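Local atomic coordinates of NADH oxidoreductase (Mesorhizobium loti, PDB entry 3PI7), a protein that probably acts as an NADPH-binding quinone oxidoreductase, combining a GroES-like domain with an NAD(P)-binding Rossmann domain. Residues Ser9-Leu14 against Ser119-Ala124; Glu31-Tyr36 against Ala332-Glu337; Pro150-Ala155 against Glu286-Ser291. One frame throughout, in Å; residues are numbered along the deposited sequence.

Contact 1 of 3, residues Ser9-Leu14 against Ser119-Ala124; sequences SEMKAL and SWAEYA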
loop_
_atom_site.group_PDB
_atom_site.type_symbol
_atom_site.label_atom_id
_atom_site.label_comp_id
_atom_site.label_asym_id
_atom_site.label_seq_id
_atom_site.Cartn_x
_atom_site.Cartn_y
_atom_site.Cartn_z
ATOM N N SER A 9 -40.290 -17.364 -22.803
ATOM C CA SER A 9 -40.548 -16.108 -22.127
ATOM C C SER A 9 -40.341 -16.283 -20.615
ATOM O O SER A 9 -40.290 -15.294 -19.912
ATOM C CB SER A 9 -41.936 -15.576 -22.456
ATOM O OG SER A 9 -42.944 -16.494 -22.111
ATOM N N GLU A 10 -40.210 -17.530 -20.129
ATOM C CA GLU A 10 -40.001 -17.808 -18.710
ATOM C C GLU A 10 -38.789 -18.702 -18.548
ATOM O O GLU A 10 -38.497 -19.516 -19.422
ATOM C CB GLU A 10 -41.270 -18.468 -18.145
ATOM C CG GLU A 10 -41.311 -18.660 -16.646
ATOM C CD GLU A 10 -42.698 -18.977 -16.130
ATOM O OE1 GLU A 10 -43.647 -18.238 -16.476
ATOM O OE2 GLU A 10 -42.839 -19.976 -15.390
HETATM N N MSE A 11 -38.110 -18.587 -17.420
HETATM C CA MSE A 11 -36.933 -19.442 -17.164
HETATM C C MSE A 11 -36.742 -19.728 -15.685
HETATM O O MSE A 11 -37.256 -18.997 -14.835
HETATM C CB MSE A 11 -35.667 -18.736 -17.690
HETATM C CG MSE A 11 -35.394 -17.380 -16.962
HETATM SE SE MSE A 11 -33.741 -16.644 -17.488
HETATM C CE MSE A 11 -33.643 -15.266 -16.218
ATOM N N LYS A 12 -36.005 -20.792 -15.372
ATOM C CA LYS A 12 -35.636 -21.051 -13.996
ATOM C C LYS A 12 -34.303 -20.350 -13.747
ATOM O O LYS A 12 -33.506 -20.184 -14.673
ATOM C CB LYS A 12 -35.590 -22.543 -13.627
ATOM C CG LYS A 12 -34.697 -23.457 -14.439
ATOM C CD LYS A 12 -34.821 -24.889 -13.906
ATOM C CE LYS A 12 -33.720 -25.828 -14.351
ATOM N NZ LYS A 12 -33.771 -26.128 -15.802
ATOM N N ALA A 13 -34.084 -19.899 -12.504
ATOM C CA ALA A 13 -32.886 -19.165 -12.134
ATOM C C ALA A 13 -32.689 -19.204 -10.641
ATOM O O ALA A 13 -33.636 -19.554 -9.927
ATOM C CB ALA A 13 -33.003 -17.715 -12.608
ATOM N N LEU A 14 -31.466 -18.874 -10.166
ATOM C CA LEU A 14 -31.128 -18.767 -8.727
ATOM C C LEU A 14 -31.099 -17.294 -8.429
ATOM O O LEU A 14 -30.167 -16.591 -8.852
ATOM C CB LEU A 14 -29.787 -19.453 -8.404
ATOM C CG LEU A 14 -29.660 -20.906 -8.846
ATOM C CD1 LEU A 14 -28.315 -21.456 -8.449
ATOM C CD2 LEU A 14 -30.809 -21.782 -8.262
ATOM N N SER A 119 -25.389 -15.573 -14.645
ATOM C CA SER A 119 -25.281 -16.846 -15.345
ATOM C C SER A 119 -25.991 -18.022 -14.642
ATOM O O SER A 119 -26.037 -19.089 -15.230
ATOM C CB SER A 119 -23.812 -17.197 -15.526
ATOM O OG SER A 119 -23.169 -17.332 -14.275
ATOM N N TRP A 120 -26.461 -17.879 -13.398
ATOM C CA TRP A 120 -27.107 -18.990 -12.656
ATOM C C TRP A 120 -28.607 -18.972 -12.989
ATOM O O TRP A 120 -29.482 -18.734 -12.148
ATOM C CB TRP A 120 -26.836 -18.902 -11.150
ATOM C CG TRP A 120 -25.386 -18.999 -10.788
ATOM C CD1 TRP A 120 -24.330 -19.228 -11.626
ATOM C CD2 TRP A 120 -24.836 -18.834 -9.490
ATOM N NE1 TRP A 120 -23.158 -19.206 -10.925
ATOM C CE2 TRP A 120 -23.433 -18.980 -9.606
ATOM C CE3 TRP A 120 -25.390 -18.579 -8.234
ATOM C CZ2 TRP A 120 -22.582 -18.891 -8.509
ATOM C CZ3 TRP A 120 -24.537 -18.498 -7.138
ATOM C CH2 TRP A 120 -23.153 -18.606 -7.292
ATOM N N ALA A 121 -28.862 -19.187 -14.283
ATOM C CA ALA A 121 -30.137 -19.020 -14.925
ATOM C C ALA A 121 -30.105 -19.689 -16.257
ATOM O O ALA A 121 -29.027 -19.915 -16.799
ATOM C CB ALA A 121 -30.383 -17.526 -15.120
ATOM N N GLU A 122 -31.270 -20.008 -16.800
ATOM C CA GLU A 122 -31.315 -20.603 -18.117
ATOM C C GLU A 122 -30.828 -19.644 -19.198
ATOM O O GLU A 122 -30.299 -20.101 -20.209
ATOM C CB GLU A 122 -32.725 -21.096 -18.410
ATOM C CG GLU A 122 -32.941 -22.423 -17.706
ATOM C CD GLU A 122 -34.313 -23.048 -17.848
ATOM O OE1 GLU A 122 -35.316 -22.304 -17.824
ATOM O OE2 GLU A 122 -34.386 -24.296 -17.819
ATOM N N TYR A 123 -31.025 -18.347 -19.002
ATOM C CA TYR A 123 -30.620 -17.262 -19.897
ATOM C C TYR A 123 -29.974 -16.163 -19.087
ATOM O O TYR A 123 -30.522 -15.760 -18.055
ATOM C CB TYR A 123 -31.829 -16.692 -20.685
ATOM C CG TYR A 123 -32.469 -17.754 -21.549
ATOM C CD1 TYR A 123 -33.378 -18.669 -21.007
ATOM C CD2 TYR A 123 -32.073 -17.933 -22.870
ATOM C CE1 TYR A 123 -33.852 -19.748 -21.749
ATOM C CE2 TYR A 123 -32.559 -18.996 -23.629
ATOM C CZ TYR A 123 -33.460 -19.892 -23.067
ATOM O OH TYR A 123 -33.920 -20.949 -23.788
ATOM N N ALA A 124 -28.840 -15.653 -19.572
ATOM C CA ALA A 124 -28.109 -14.554 -18.914
ATOM C C ALA A 124 -27.947 -13.429 -19.897
ATOM O O ALA A 124 -28.128 -13.635 -21.103
ATOM C CB ALA A 124 -26.738 -15.050 -18.444
HETATM O O HOH W 1 -37.276 -21.950 -20.029
#
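The Tyr123 ring receives Met11, here selenomethionine, at its edge: CB lies near the ring plane, and SE is 5.3 Å from the ring centroid and 86° off its normal, a Met-aromatic contact. Leu14 CD1 reaches the Trp120 indole obliquely, 4.1 Å from CE3, while Trp120 NE1 bonds to Ser60 O. A third flat group, the Glu122 carboxylate, is met from outside its plane by both ends of Lys12: OE1 accepts Lys12 N at 3.0 Å, and OE2 forms a 2.8 Å salt bridge with NZ. Lys12 CG, set between its own N and carbonyl carbon (chi1 56°), rests against Glu122 CD, and NZ also pairs with the terminal carboxylate of Pro349. Were Glu122 an alanine, Lys12 N would probably lose its acceptor and NZ a carboxylate mate, with that of Pro349 remaining. Glu122 N to Lys12 O (3.1 Å) and Leu14 N to Trp120 O (2.8 Å) flank a single antiparallel bridge, Ala13 with Ala121, whose CB atoms are 3.6 Å apart. The bridge brings 119-124, of the GroES-like domain, to one edge of strand 10-16; strand 37-43 pairs with the other, helix 327-338 covers Leu14, and strand 51-56 packs on Tyr123.

Contact 2 of 3, residues Glu31-Tyr36 against Ala332-Glu337; sequences EAMEPY and AWVPAE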
loop_
_atom_site.group_PDB
_atom_site.type_symbol
_atom_site.label_atom_id
_atom_site.label_comp_id
_atom_site.label_asym_id
_atom_site.label_seq_id
_atom_site.Cartn_x
_atom_site.Cartn_y
_atom_site.Cartn_z
ATOM N N GLU A 31 -21.978 -21.474 3.899
ATOM C CA GLU A 31 -22.564 -22.435 4.800
ATOM C C GLU A 31 -23.898 -22.976 4.243
ATOM O O GLU A 31 -24.252 -24.128 4.488
ATOM C CB GLU A 31 -22.737 -21.782 6.207
ATOM C CG GLU A 31 -23.765 -20.652 6.355
ATOM C CD GLU A 31 -23.587 -19.307 5.658
ATOM O OE1 GLU A 31 -22.567 -19.093 4.964
ATOM O OE2 GLU A 31 -24.495 -18.457 5.807
ATOM N N ALA A 32 -24.645 -22.122 3.534
ATOM C CA ALA A 32 -25.946 -22.431 2.945
ATOM C C ALA A 32 -26.258 -21.458 1.813
ATOM O O ALA A 32 -25.756 -20.326 1.820
ATOM C CB ALA A 32 -27.039 -22.364 4.007
HETATM N N MSE A 33 -27.109 -21.887 0.857
HETATM C CA MSE A 33 -27.515 -21.015 -0.239
HETATM C C MSE A 33 -28.812 -20.275 0.078
HETATM O O MSE A 33 -29.008 -19.157 -0.392
HETATM C CB MSE A 33 -27.727 -21.839 -1.524
HETATM C CG MSE A 33 -26.470 -22.486 -2.016
HETATM SE SE MSE A 33 -25.575 -21.409 -3.268
HETATM C CE MSE A 33 -26.406 -21.970 -4.928
ATOM N N GLU A 34 -29.706 -20.905 0.877
ATOM C CA GLU A 34 -31.047 -20.392 1.172
ATOM C C GLU A 34 -31.084 -18.994 1.758
ATOM O O GLU A 34 -32.056 -18.298 1.462
ATOM C CB GLU A 34 -31.824 -21.346 2.077
ATOM C CG GLU A 34 -32.084 -22.700 1.437
ATOM C CD GLU A 34 -30.992 -23.744 1.594
ATOM O OE1 GLU A 34 -29.884 -23.413 2.082
ATOM O OE2 GLU A 34 -31.232 -24.890 1.158
ATOM N N PRO A 35 -30.096 -18.501 2.534
ATOM C CA PRO A 35 -30.188 -17.096 2.994
ATOM C C PRO A 35 -29.990 -16.096 1.845
ATOM O O PRO A 35 -30.439 -14.946 1.924
ATOM C CB PRO A 35 -28.991 -16.960 3.952
ATOM C CG PRO A 35 -28.521 -18.346 4.249
ATOM C CD PRO A 35 -28.874 -19.158 3.057
ATOM N N TYR A 36 -29.355 -16.547 0.762
ATOM C CA TYR A 36 -28.858 -15.674 -0.310
ATOM C C TYR A 36 -29.508 -15.856 -1.635
ATOM O O TYR A 36 -29.487 -14.929 -2.450
ATOM C CB TYR A 36 -27.351 -15.922 -0.502
ATOM C CG TYR A 36 -26.592 -15.908 0.797
ATOM C CD1 TYR A 36 -26.556 -14.766 1.587
ATOM C CD2 TYR A 36 -25.982 -17.065 1.286
ATOM C CE1 TYR A 36 -25.912 -14.765 2.826
ATOM C CE2 TYR A 36 -25.358 -17.081 2.535
ATOM C CZ TYR A 36 -25.321 -15.927 3.296
ATOM O OH TYR A 36 -24.675 -15.923 4.508
ATOM N N ALA A 332 -29.681 -26.545 -2.767
ATOM C CA ALA A 332 -29.449 -27.537 -1.747
ATOM C C ALA A 332 -28.016 -28.000 -1.644
ATOM O O ALA A 332 -27.547 -28.158 -0.524
ATOM C CB ALA A 332 -30.342 -28.753 -1.985
ATOM N N TRP A 333 -27.315 -28.234 -2.767
ATOM C CA TRP A 333 -26.036 -28.935 -2.681
ATOM C C TRP A 333 -24.784 -28.225 -3.135
ATOM O O TRP A 333 -23.700 -28.811 -2.996
ATOM C CB TRP A 333 -26.148 -30.286 -3.416
ATOM C CG TRP A 333 -27.353 -31.078 -2.994
ATOM C CD1 TRP A 333 -28.392 -31.455 -3.786
ATOM C CD2 TRP A 333 -27.719 -31.443 -1.648
ATOM N NE1 TRP A 333 -29.362 -32.075 -3.033
ATOM C CE2 TRP A 333 -28.959 -32.109 -1.721
ATOM C CE3 TRP A 333 -27.090 -31.314 -0.388
ATOM C CZ2 TRP A 333 -29.612 -32.607 -0.583
ATOM C CZ3 TRP A 333 -27.748 -31.786 0.740
ATOM C CH2 TRP A 333 -28.980 -32.447 0.635
ATOM N N VAL A 334 -24.873 -26.991 -3.632
ATOM C CA VAL A 334 -23.629 -26.292 -3.966
ATOM C C VAL A 334 -22.757 -26.127 -2.654
ATOM O O VAL A 334 -21.579 -26.435 -2.730
ATOM C CB VAL A 334 -23.882 -24.957 -4.691
ATOM C CG1 VAL A 334 -22.746 -23.964 -4.463
ATOM C CG2 VAL A 334 -24.117 -25.199 -6.182
ATOM N N PRO A 335 -23.273 -25.726 -1.465
ATOM C CA PRO A 335 -22.374 -25.572 -0.300
ATOM C C PRO A 335 -21.623 -26.849 0.062
ATOM O O PRO A 335 -20.445 -26.772 0.398
ATOM C CB PRO A 335 -23.309 -25.128 0.824
ATOM C CG PRO A 335 -24.408 -24.453 0.132
ATOM C CD PRO A 335 -24.639 -25.298 -1.109
ATOM N N ALA A 336 -22.283 -28.015 -0.039
ATOM C CA ALA A 336 -21.638 -29.296 0.235
ATOM C C ALA A 336 -20.519 -29.540 -0.753
ATOM O O ALA A 336 -19.487 -30.072 -0.384
ATOM C CB ALA A 336 -22.655 -30.427 0.154
ATOM N N GLU A 337 -20.722 -29.182 -2.019
ATOM C CA GLU A 337 -19.692 -29.387 -3.030
ATOM C C GLU A 337 -18.549 -28.391 -2.895
ATOM O O GLU A 337 -17.416 -28.733 -3.221
ATOM C CB GLU A 337 -20.275 -29.327 -4.455
ATOM C CG GLU A 337 -21.200 -30.484 -4.793
ATOM C CD GLU A 337 -20.597 -31.875 -4.692
ATOM O OE1 GLU A 337 -19.388 -32.034 -4.978
ATOM O OE2 GLU A 337 -21.330 -32.798 -4.277
HETATM O O HOH W 2 -29.709 -26.993 1.925
#
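Met33, a selenomethionine, lays its side chain across two consecutive residues of helix 327-338, Val334 and Pro335. Its CG is pressed against the proline ring, 3.5 Å from Pro335 CD, closer than usual for two carbons, and is 3.6 Å from Pro335 CG. CG stands beside the backbone N and anti to the carbonyl carbon; from there the chain folds twice, at chi2 (-93°, well off a staggered value) and at chi3 (-88°). The two bends carry the end of the chain on to the valine: CE lies 3.9 Å from Val334 CB, and SE is 4.0 Å from Val334 CG1. Val334 holds CG1 roughly anti to its backbone N (chi1 153°), which sets that methyl beside SE, while CG2 faces CE at somewhat longer range. Ile331, one turn earlier in the helix, also touches Met33. This helix links strands 323-326 and 345-348, which pair in parallel, so the unit is a beta-alpha-beta connection; the helix is kinked here, and Pro335, having no N-H, can give no bond to the preceding turn. The opposing segment belongs to the loop between strands 10-16 and 37-43, the same connection that supplies potassium ligands Asp19 and Tyr21. Its backbone adds to the contact with the proline, Ala32 CA approaching Pro335 CG to 3.8 Å. The loop also braces itself: Tyr36 N bonds to Met33 O, Tyr36 OH gives a 2.9 Å hydrogen bond to the syn lone pair of Glu31 OE2, and Pro35 CB sits over the centre of one face of the Tyr36 ring. At the outer margin the bent chain of Glu34 brings OE2 near Ala332, where a water oxygen lies 2.7 Å from Glu34 OE2.

Contact 3 of 3, residues Pro150-Ala155 against Glu286-Ser291; sequences PLTAIA and EGFWLS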
loop_
_atom_site.group_PDB
_atom_site.type_symbol
_atom_site.label_atom_id
_atom_site.label_comp_id
_atom_site.label_asym_id
_atom_site.label_seq_id
_atom_site.Cartn_x
_atom_site.Cartn_y
_atom_site.Cartn_z
ATOM N N PRO A 150 -8.620 -17.491 -15.816
ATOM C CA PRO A 150 -7.532 -17.412 -16.803
ATOM C C PRO A 150 -7.044 -15.991 -17.066
ATOM O O PRO A 150 -5.842 -15.779 -17.144
ATOM C CB PRO A 150 -8.180 -18.021 -18.049
ATOM C CG PRO A 150 -9.071 -19.087 -17.466
ATOM C CD PRO A 150 -9.749 -18.269 -16.376
ATOM N N LEU A 151 -7.964 -14.999 -17.181
ATOM C CA LEU A 151 -7.496 -13.645 -17.476
ATOM C C LEU A 151 -6.882 -13.020 -16.261
ATOM O O LEU A 151 -5.919 -12.283 -16.418
ATOM C CB LEU A 151 -8.604 -12.753 -18.045
ATOM C CG LEU A 151 -9.165 -13.271 -19.384
ATOM C CD1 LEU A 151 -10.280 -12.384 -19.854
ATOM C CD2 LEU A 151 -8.052 -13.357 -20.474
ATOM N N THR A 152 -7.377 -13.341 -15.047
ATOM C CA THR A 152 -6.736 -12.834 -13.830
ATOM C C THR A 152 -5.344 -13.448 -13.711
ATOM O O THR A 152 -4.406 -12.745 -13.305
ATOM C CB THR A 152 -7.579 -13.183 -12.592
ATOM O OG1 THR A 152 -8.892 -12.682 -12.787
ATOM C CG2 THR A 152 -7.002 -12.604 -11.296
ATOM N N ALA A 153 -5.203 -14.743 -14.070
ATOM C CA ALA A 153 -3.893 -15.401 -13.973
ATOM C C ALA A 153 -2.907 -14.752 -14.911
ATOM O O ALA A 153 -1.757 -14.530 -14.538
ATOM C CB ALA A 153 -3.991 -16.890 -14.283
ATOM N N ILE A 154 -3.323 -14.487 -16.138
ATOM C CA ILE A 154 -2.427 -13.863 -17.104
ATOM C C ILE A 154 -2.044 -12.485 -16.616
ATOM O O ILE A 154 -0.865 -12.151 -16.589
ATOM C CB ILE A 154 -3.071 -13.834 -18.512
ATOM C CG1 ILE A 154 -3.140 -15.287 -19.055
ATOM C CG2 ILE A 154 -2.280 -12.890 -19.493
ATOM C CD1 ILE A 154 -4.107 -15.472 -20.267
ATOM N N ALA A 155 -3.041 -11.686 -16.232
ATOM C CA ALA A 155 -2.763 -10.317 -15.840
ATOM C C ALA A 155 -1.865 -10.236 -14.598
ATOM O O ALA A 155 -0.937 -9.437 -14.582
ATOM C CB ALA A 155 -4.067 -9.586 -15.593
ATOM N N GLU A 286 -1.136 -2.652 -2.559
ATOM C CA GLU A 286 -2.070 -2.229 -3.593
ATOM C C GLU A 286 -3.145 -3.294 -3.775
ATOM O O GLU A 286 -3.105 -4.318 -3.097
ATOM C CB GLU A 286 -1.311 -2.007 -4.910
ATOM C CG GLU A 286 -0.512 -3.219 -5.325
ATOM C CD GLU A 286 0.485 -2.985 -6.443
ATOM O OE1 GLU A 286 0.097 -3.161 -7.620
ATOM O OE2 GLU A 286 1.662 -2.687 -6.143
ATOM N N GLY A 287 -4.067 -3.038 -4.697
ATOM C CA GLY A 287 -5.098 -4.007 -5.024
ATOM C C GLY A 287 -5.046 -4.381 -6.489
ATOM O O GLY A 287 -4.427 -3.697 -7.304
ATOM N N PHE A 288 -5.679 -5.482 -6.819
ATOM C CA PHE A 288 -5.820 -5.872 -8.198
ATOM C C PHE A 288 -7.274 -6.234 -8.406
ATOM O O PHE A 288 -7.805 -7.039 -7.642
ATOM C CB PHE A 288 -4.909 -7.074 -8.552
ATOM C CG PHE A 288 -5.131 -7.478 -9.988
ATOM C CD1 PHE A 288 -6.131 -8.390 -10.324
ATOM C CD2 PHE A 288 -4.387 -6.901 -11.010
ATOM C CE1 PHE A 288 -6.354 -8.743 -11.655
ATOM C CE2 PHE A 288 -4.623 -7.252 -12.349
ATOM C CZ PHE A 288 -5.625 -8.144 -12.654
ATOM N N TRP A 289 -7.864 -5.727 -9.494
ATOM C CA TRP A 289 -9.237 -5.999 -9.872
ATOM C C TRP A 289 -9.262 -6.222 -11.370
ATOM O O TRP A 289 -8.850 -5.347 -12.119
ATOM C CB TRP A 289 -10.124 -4.826 -9.454
ATOM C CG TRP A 289 -11.595 -5.012 -9.674
ATOM C CD1 TRP A 289 -12.277 -6.181 -9.842
ATOM C CD2 TRP A 289 -12.570 -3.968 -9.682
ATOM N NE1 TRP A 289 -13.623 -5.919 -10.009
ATOM C CE2 TRP A 289 -13.822 -4.563 -9.948
ATOM C CE3 TRP A 289 -12.495 -2.575 -9.558
ATOM C CZ2 TRP A 289 -15.007 -3.817 -9.991
ATOM C CZ3 TRP A 289 -13.665 -1.834 -9.608
ATOM C CH2 TRP A 289 -14.901 -2.453 -9.833
ATOM N N LEU A 290 -9.632 -7.437 -11.792
ATOM C CA LEU A 290 -9.601 -7.757 -13.237
ATOM C C LEU A 290 -10.418 -6.755 -14.064
ATOM O O LEU A 290 -9.915 -6.279 -15.085
ATOM C CB LEU A 290 -10.078 -9.187 -13.471
ATOM C CG LEU A 290 -10.123 -9.640 -14.948
ATOM C CD1 LEU A 290 -8.730 -9.638 -15.611
ATOM C CD2 LEU A 290 -10.848 -10.927 -15.071
ATOM N N SER A 291 -11.619 -6.360 -13.584
ATOM C CA SER A 291 -12.435 -5.372 -14.318
ATOM C C SER A 291 -11.671 -4.072 -14.520
ATOM O O SER A 291 -11.706 -3.524 -15.625
ATOM C CB SER A 291 -13.764 -5.104 -13.620
ATOM O OG SER A 291 -14.523 -6.296 -13.497
#
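Thr152 OG1, a buried hydroxyl in this contact, lies 3.5 Å from Leu290 CD2 and 3.8 Å from Leu290 CB, yet its hydrogen bond runs back along its own helix to Val148 O. That bond satisfies the hydroxyl among hydrocarbon neighbours and helps to hold the threonine's rotation. With OG1 so engaged, CG2 takes the position anti to the backbone N and is directed at Phe288, 3.9 Å from CE1. Ala155, one turn further on, sets CB 3.6 Å from Phe288 CZ; both methyl groups approach the ring obliquely. Phe288 follows strand 284-287, the terminal strand, within this chain, of the six-stranded parallel Rossmann sheet (order 3-2-1-4-5-6), and its backbone still bonds to Ile261, the last residue of the neighbouring strand 258-261. Helix 148-163, which leads into the first strand of that sheet, therefore packs on the residues leaving its last. Leu290, in the first turn of helix 290-296, extends CG away from its backbone N (chi1 179°), and its two methyls rest on helix 148-163: CD1 is 4.0 Å from Leu151 CB, and CD2 is turned to the threonine. Trp289, N-cap of helix 290-296, has its CB directed away from helix 148-163, and its ring meets Phe280 of the second subunit edge-to-face.

Contacts 1 and 2 are neighbours, with centres 18 Å apart, and they touch: Leu14 CD1 packs 4.0 Å from Met33 CE, and the bridged strand 10-16 and the loop 31-36 both pack against helix 327-338. Their segments alternate along the chain, and the potassium ligands Asp19 and Tyr21 fall in the connection between Leu14 and Glu31. Contact 3 belongs to the Rossmann part, its centre 28 Å from that of contact 1 and 27 Å from that of contact 2; nearest atoms remain about 14 and 18 Å away. As in related reductases, cofactor probably binds between the two domains, but no nucleotide is bound here to place any contact relative to it.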